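Local coordinates for protein vacuolar aminopeptidase 1 (Saccharomyces cerevisiae S288c, PDB 4R8F) that removes amino acids, preferably neutral or hydrophobic ones, from the N-terminus of peptides in the yeast vacuole and serves as major cargo of the cytoplasm-to-vacuole targeting pathway, at residues G83-H88 and L338-N343; N373-T378 and T424-I429. All blocks are in the same frame, centred on the assembly; numbering follows the deposited sequence.

Contact 1 (G83-H88 and L338-N343); sequences GVIGSH and LSADVN
His-88 and Asp-341 meet just past the point where their two strands stop pairing, the imidazole standing almost square to the carboxylate, with 89° between the planes. NE2 of His-88 lies 2.9 Å from OD1 of Asp-341 in a bent hydrogen bond that approaches from above the carboxylate plane. The backbone N of Val-342 reaches the same OD1 from the opposite face, at 2.8 Å, so one oxygen is gripped twice. Both residues belong to the site of the first zinc ion in this M18 aminopeptidase, near Asp-259 and Glu-295; the NE2-OD1 bond probably describes the pair without a metal between them. In the central mixed sheet His-88 closes strand 83-88 and Asp-341 follows directly on the parallel strand 336-340. An alanine here in place of Asp-341 would probably leave the His-88 imidazole free to turn and Val-342 N without its acceptor. Further back, backbone bonds join the strands, including Gly-86 N to Leu-338 O at 2.7 Å and Ala-340 N to Gly-86 O at 2.6 Å. CG1 of Ile-85 packs 4.2 Å from CB of Leu-338, under Phe-456 of helix 445-465. With chi1 at -61°, CG2 of Ile-85 lies opposite the backbone N and reaches CB of Ala-340 at 4.1 Å.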
loop_
_atom_site.group_PDB
_atom_site.type_symbol
_atom_site.label_atom_id
_atom_site.label_comp_id
_atom_site.label_asym_id
_atom_site.label_seq_id
_atom_site.Cartn_x
_atom_site.Cartn_y
_atom_site.Cartn_z
ATOM N N GLY A 83 47.097 -6.234 -35.670
ATOM C CA GLY A 83 46.616 -7.152 -34.639
ATOM C C GLY A 83 46.573 -6.369 -33.337
ATOM O O GLY A 83 47.615 -5.946 -32.831
ATOM N N VAL A 84 45.373 -6.153 -32.807
ATOM C CA VAL A 84 45.195 -5.309 -31.623
ATOM C C VAL A 84 44.626 -6.097 -30.461
ATOM O O VAL A 84 43.673 -6.849 -30.620
ATOM C CB VAL A 84 44.214 -4.155 -31.899
ATOM C CG1 VAL A 84 44.032 -3.287 -30.660
ATOM C CG2 VAL A 84 44.679 -3.320 -33.080
ATOM N N ILE A 85 45.215 -5.918 -29.290
ATOM C CA ILE A 85 44.534 -6.263 -28.055
ATOM C C ILE A 85 44.278 -4.958 -27.320
ATOM O O ILE A 85 45.196 -4.160 -27.118
ATOM C CB ILE A 85 45.327 -7.249 -27.179
ATOM C CG1 ILE A 85 45.534 -8.565 -27.936
ATOM C CG2 ILE A 85 44.565 -7.513 -25.890
ATOM C CD1 ILE A 85 46.426 -9.563 -27.232
ATOM N N GLY A 86 43.016 -4.732 -26.965
ATOM C CA GLY A 86 42.612 -3.551 -26.210
ATOM C C GLY A 86 42.061 -3.976 -24.862
ATOM O O GLY A 86 41.273 -4.917 -24.774
ATOM N N SER A 87 42.475 -3.281 -23.811
ATOM C CA SER A 87 42.067 -3.617 -22.454
ATOM C C SER A 87 42.080 -2.358 -21.598
ATOM O O SER A 87 42.502 -1.298 -22.059
ATOM C CB SER A 87 43.018 -4.658 -21.872
ATOM O OG SER A 87 42.492 -5.212 -20.680
ATOM N N HIS A 88 41.609 -2.464 -20.358
ATOM C CA HIS A 88 41.627 -1.309 -19.464
ATOM C C HIS A 88 42.405 -1.589 -18.184
ATOM O O HIS A 88 42.477 -2.728 -17.720
ATOM C CB HIS A 88 40.213 -0.762 -19.198
ATOM C CG HIS A 88 39.307 -1.694 -18.451
ATOM N ND1 HIS A 88 39.129 -1.619 -17.084
ATOM C CD2 HIS A 88 38.488 -2.684 -18.881
ATOM C CE1 HIS A 88 38.258 -2.535 -16.702
ATOM N NE2 HIS A 88 37.854 -3.195 -17.772
ATOM N N LEU A 338 41.024 -7.571 -30.534
ATOM C CA LEU A 338 40.527 -8.270 -29.366
ATOM C C LEU A 338 40.283 -7.229 -28.292
ATOM O O LEU A 338 41.216 -6.584 -27.809
ATOM C CB LEU A 338 41.520 -9.314 -28.878
ATOM C CG LEU A 338 41.888 -10.370 -29.920
ATOM C CD1 LEU A 338 42.681 -11.480 -29.255
ATOM C CD2 LEU A 338 40.651 -10.922 -30.615
ATOM N N SER A 339 39.011 -7.036 -27.967
ATOM C CA SER A 339 38.619 -6.143 -26.898
ATOM C C SER A 339 38.565 -6.972 -25.630
ATOM O O SER A 339 37.576 -7.645 -25.355
ATOM C CB SER A 339 37.260 -5.527 -27.197
ATOM O OG SER A 339 36.743 -4.892 -26.054
ATOM N N ALA A 340 39.650 -6.940 -24.869
ATOM C CA ALA A 340 39.817 -7.857 -23.757
ATOM C C ALA A 340 39.248 -7.280 -22.473
ATOM O O ALA A 340 39.843 -6.379 -21.881
ATOM C CB ALA A 340 41.288 -8.203 -23.578
ATOM N N ASP A 341 38.089 -7.787 -22.059
ATOM C CA ASP A 341 37.532 -7.458 -20.750
ATOM C C ASP A 341 36.852 -8.668 -20.105
ATOM O O ASP A 341 36.298 -9.531 -20.792
ATOM C CB ASP A 341 36.564 -6.275 -20.841
ATOM C CG ASP A 341 36.365 -5.576 -19.500
ATOM O OD1 ASP A 341 37.076 -5.912 -18.522
ATOM O OD2 ASP A 341 35.499 -4.677 -19.422
ATOM N N VAL A 342 36.886 -8.699 -18.775
ATOM C CA VAL A 342 36.534 -9.893 -18.013
ATOM C C VAL A 342 35.058 -10.264 -18.125
ATOM O O VAL A 342 34.190 -9.398 -18.241
ATOM C CB VAL A 342 36.912 -9.761 -16.516
ATOM C CG1 VAL A 342 38.371 -9.353 -16.358
ATOM C CG2 VAL A 342 35.999 -8.776 -15.801
ATOM N N ASN A 343 34.808 -11.570 -18.098
ATOM C CA ASN A 343 33.466 -12.139 -18.069
ATOM C C ASN A 343 33.208 -12.724 -16.681
ATOM O O ASN A 343 34.059 -12.630 -15.794
ATOM C CB ASN A 343 33.336 -13.226 -19.143
ATOM C CG ASN A 343 33.046 -12.656 -20.520
ATOM O OD1 ASN A 343 32.017 -12.006 -20.734
ATOM N ND2 ASN A 343 33.942 -12.914 -21.471
#

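Contact 2 (N373-T378 and T424-I429); sequences NGHMAT and TIDLGI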
loop_
_atom_site.group_PDB
_atom_site.type_symbol
_atom_site.label_atom_id
_atom_site.label_comp_id
_atom_site.label_asym_id
_atom_site.label_seq_id
_atom_site.Cartn_x
_atom_site.Cartn_y
_atom_site.Cartn_z
ATOM N N ASN A 373 21.853 -8.731 -28.085
ATOM C CA ASN A 373 21.958 -7.304 -28.335
ATOM C C ASN A 373 23.381 -6.941 -27.937
ATOM O O ASN A 373 23.951 -7.587 -27.071
ATOM C CB ASN A 373 20.938 -6.543 -27.491
ATOM C CG ASN A 373 19.525 -7.081 -27.661
ATOM O OD1 ASN A 373 18.856 -6.796 -28.652
ATOM N ND2 ASN A 373 19.066 -7.863 -26.691
ATOM N N GLY A 374 23.963 -5.921 -28.555
ATOM C CA GLY A 374 25.394 -5.657 -28.386
ATOM C C GLY A 374 26.136 -5.883 -29.690
ATOM O O GLY A 374 25.624 -6.531 -30.606
ATOM N N HIS A 375 27.365 -5.380 -29.757
ATOM C CA HIS A 375 28.033 -5.148 -31.040
ATOM C C HIS A 375 28.462 -6.401 -31.817
ATOM O O HIS A 375 28.743 -6.316 -33.015
ATOM C CB HIS A 375 29.226 -4.194 -30.853
ATOM C CG HIS A 375 30.499 -4.875 -30.454
ATOM N ND1 HIS A 375 31.461 -5.239 -31.371
ATOM C CD2 HIS A 375 30.974 -5.249 -29.241
ATOM C CE1 HIS A 375 32.472 -5.809 -30.742
ATOM N NE2 HIS A 375 32.201 -5.827 -29.450
ATOM N N MET A 376 28.502 -7.551 -31.147
ATOM C CA MET A 376 28.935 -8.797 -31.784
ATOM C C MET A 376 27.793 -9.687 -32.260
ATOM O O MET A 376 28.034 -10.722 -32.886
ATOM C CB MET A 376 29.821 -9.593 -30.837
ATOM C CG MET A 376 31.278 -9.179 -30.870
ATOM S SD MET A 376 32.254 -10.422 -30.021
ATOM C CE MET A 376 31.985 -11.841 -31.085
ATOM N N ALA A 377 26.558 -9.304 -31.957
ATOM C CA ALA A 377 25.419 -9.896 -32.637
ATOM C C ALA A 377 25.586 -9.568 -34.112
ATOM O O ALA A 377 26.080 -8.492 -34.462
ATOM C CB ALA A 377 24.116 -9.322 -32.109
ATOM N N THR A 378 25.199 -10.501 -34.973
ATOM C CA THR A 378 25.322 -10.325 -36.424
ATOM C C THR A 378 26.781 -10.308 -36.936
ATOM O O THR A 378 27.034 -9.865 -38.058
ATOM C CB THR A 378 24.553 -9.072 -36.938
ATOM O OG1 THR A 378 25.364 -7.897 -36.823
ATOM C CG2 THR A 378 23.252 -8.864 -36.169
ATOM N N THR A 424 35.975 -6.587 -34.485
ATOM C CA THR A 424 36.339 -6.576 -33.074
ATOM C C THR A 424 35.632 -7.710 -32.348
ATOM O O THR A 424 34.446 -7.926 -32.544
ATOM C CB THR A 424 35.941 -5.234 -32.429
ATOM O OG1 THR A 424 36.548 -4.162 -33.159
ATOM C CG2 THR A 424 36.381 -5.164 -30.970
ATOM N N ILE A 425 36.367 -8.432 -31.510
ATOM C CA ILE A 425 35.811 -9.557 -30.762
ATOM C C ILE A 425 35.959 -9.284 -29.271
ATOM O O ILE A 425 37.062 -9.023 -28.800
ATOM C CB ILE A 425 36.546 -10.870 -31.102
ATOM C CG1 ILE A 425 36.564 -11.107 -32.620
ATOM C CG2 ILE A 425 35.893 -12.052 -30.398
ATOM C CD1 ILE A 425 37.936 -11.420 -33.161
ATOM N N ASP A 426 34.846 -9.327 -28.544
ATOM C CA ASP A 426 34.868 -9.205 -27.086
ATOM C C ASP A 426 35.145 -10.559 -26.454
ATOM O O ASP A 426 34.465 -11.546 -26.729
ATOM C CB ASP A 426 33.547 -8.651 -26.546
ATOM C CG ASP A 426 33.380 -7.168 -26.821
ATOM O OD1 ASP A 426 34.101 -6.627 -27.684
ATOM O OD2 ASP A 426 32.517 -6.529 -26.184
ATOM N N LEU A 427 36.159 -10.598 -25.606
ATOM C CA LEU A 427 36.489 -11.804 -24.880
ATOM C C LEU A 427 37.270 -11.438 -23.633
ATOM O O LEU A 427 37.528 -10.263 -23.379
ATOM C CB LEU A 427 37.279 -12.770 -25.773
ATOM C CG LEU A 427 38.511 -12.248 -26.515
ATOM C CD1 LEU A 427 39.621 -11.841 -25.558
ATOM C CD2 LEU A 427 39.006 -13.316 -27.481
ATOM N N GLY A 428 37.637 -12.440 -22.851
ATOM C CA GLY A 428 38.484 -12.202 -21.702
ATOM C C GLY A 428 38.613 -13.387 -20.780
ATOM O O GLY A 428 38.103 -14.475 -21.048
ATOM N N ILE A 429 39.316 -13.149 -19.682
ATOM C CA ILE A 429 39.514 -14.142 -18.651
ATOM C C ILE A 429 38.394 -13.949 -17.642
ATOM O O ILE A 429 38.213 -12.851 -17.114
ATOM C CB ILE A 429 40.879 -13.951 -17.976
ATOM C CG1 ILE A 429 41.996 -14.072 -19.021
ATOM C CG2 ILE A 429 41.068 -14.964 -16.858
ATOM C CD1 ILE A 429 43.309 -13.437 -18.606
#
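A type I beta turn from Gly-374 to Ala-377, in the loop between strand 366-370 and helix 380-393, presents its two central side chains to strand 423-428. His-375 points its ring edge at Asp-426: NE2 donates to OD1 at 2.7 Å in a nearly straight bond, 167° at the hydrogen. The acceptor lies in the ring plane, yet the carboxylate is itself met from above, its plane turned 56° from the imidazole. CE1, on the same ring edge, comes 3.4 Å from the backbone O of Thr-424, while CG of Met-376 lies over one ring face, 3.5 Å above its plane and toward the rim. The extended second torsion of Met-376 (chi2 -167°) carries SD to the backbone N of Asp-426, which gives it a weak hydrogen bond of 3.2 Å, and the bend at SD brings CE to CG2 of Ile-425 at 4.0 Å. Asp-426 is thus gripped through its carboxylate by His-375 and touched more weakly at its amide by Met-376. Pro-414 and Ala-417 of helix 412-420 pack against His-375, which also touches Thr-301 of a second subunit; Thr-383 of helix 380-393 meets Met-376, and strands 336-340 and 366-370 flank strand 423-428 in the sheet.

Both contacts are buried and draw on the same mixed sheet, where strands 336-340 and 423-428 are neighbours. Ser-339 N to Ile-425 O and Asp-341 N to Leu-427 O, each 2.9 Å and probably hydrogen bonds, join them directly. Contact 1 is strand against strand, its centre about 10 Å from that of the chain, and ends in zinc-site residues; contact 2 is a loop against a strand, its centre about 19 Å from that of the chain, with a second subunit beside the loop. Each includes a histidine-carboxylate bond, but the one in contact 1 is bent and joins two residues of the zinc site, whereas that in contact 2 is nearly straight, with the Asp-426 side chain about 7 Å from that of Asp-341.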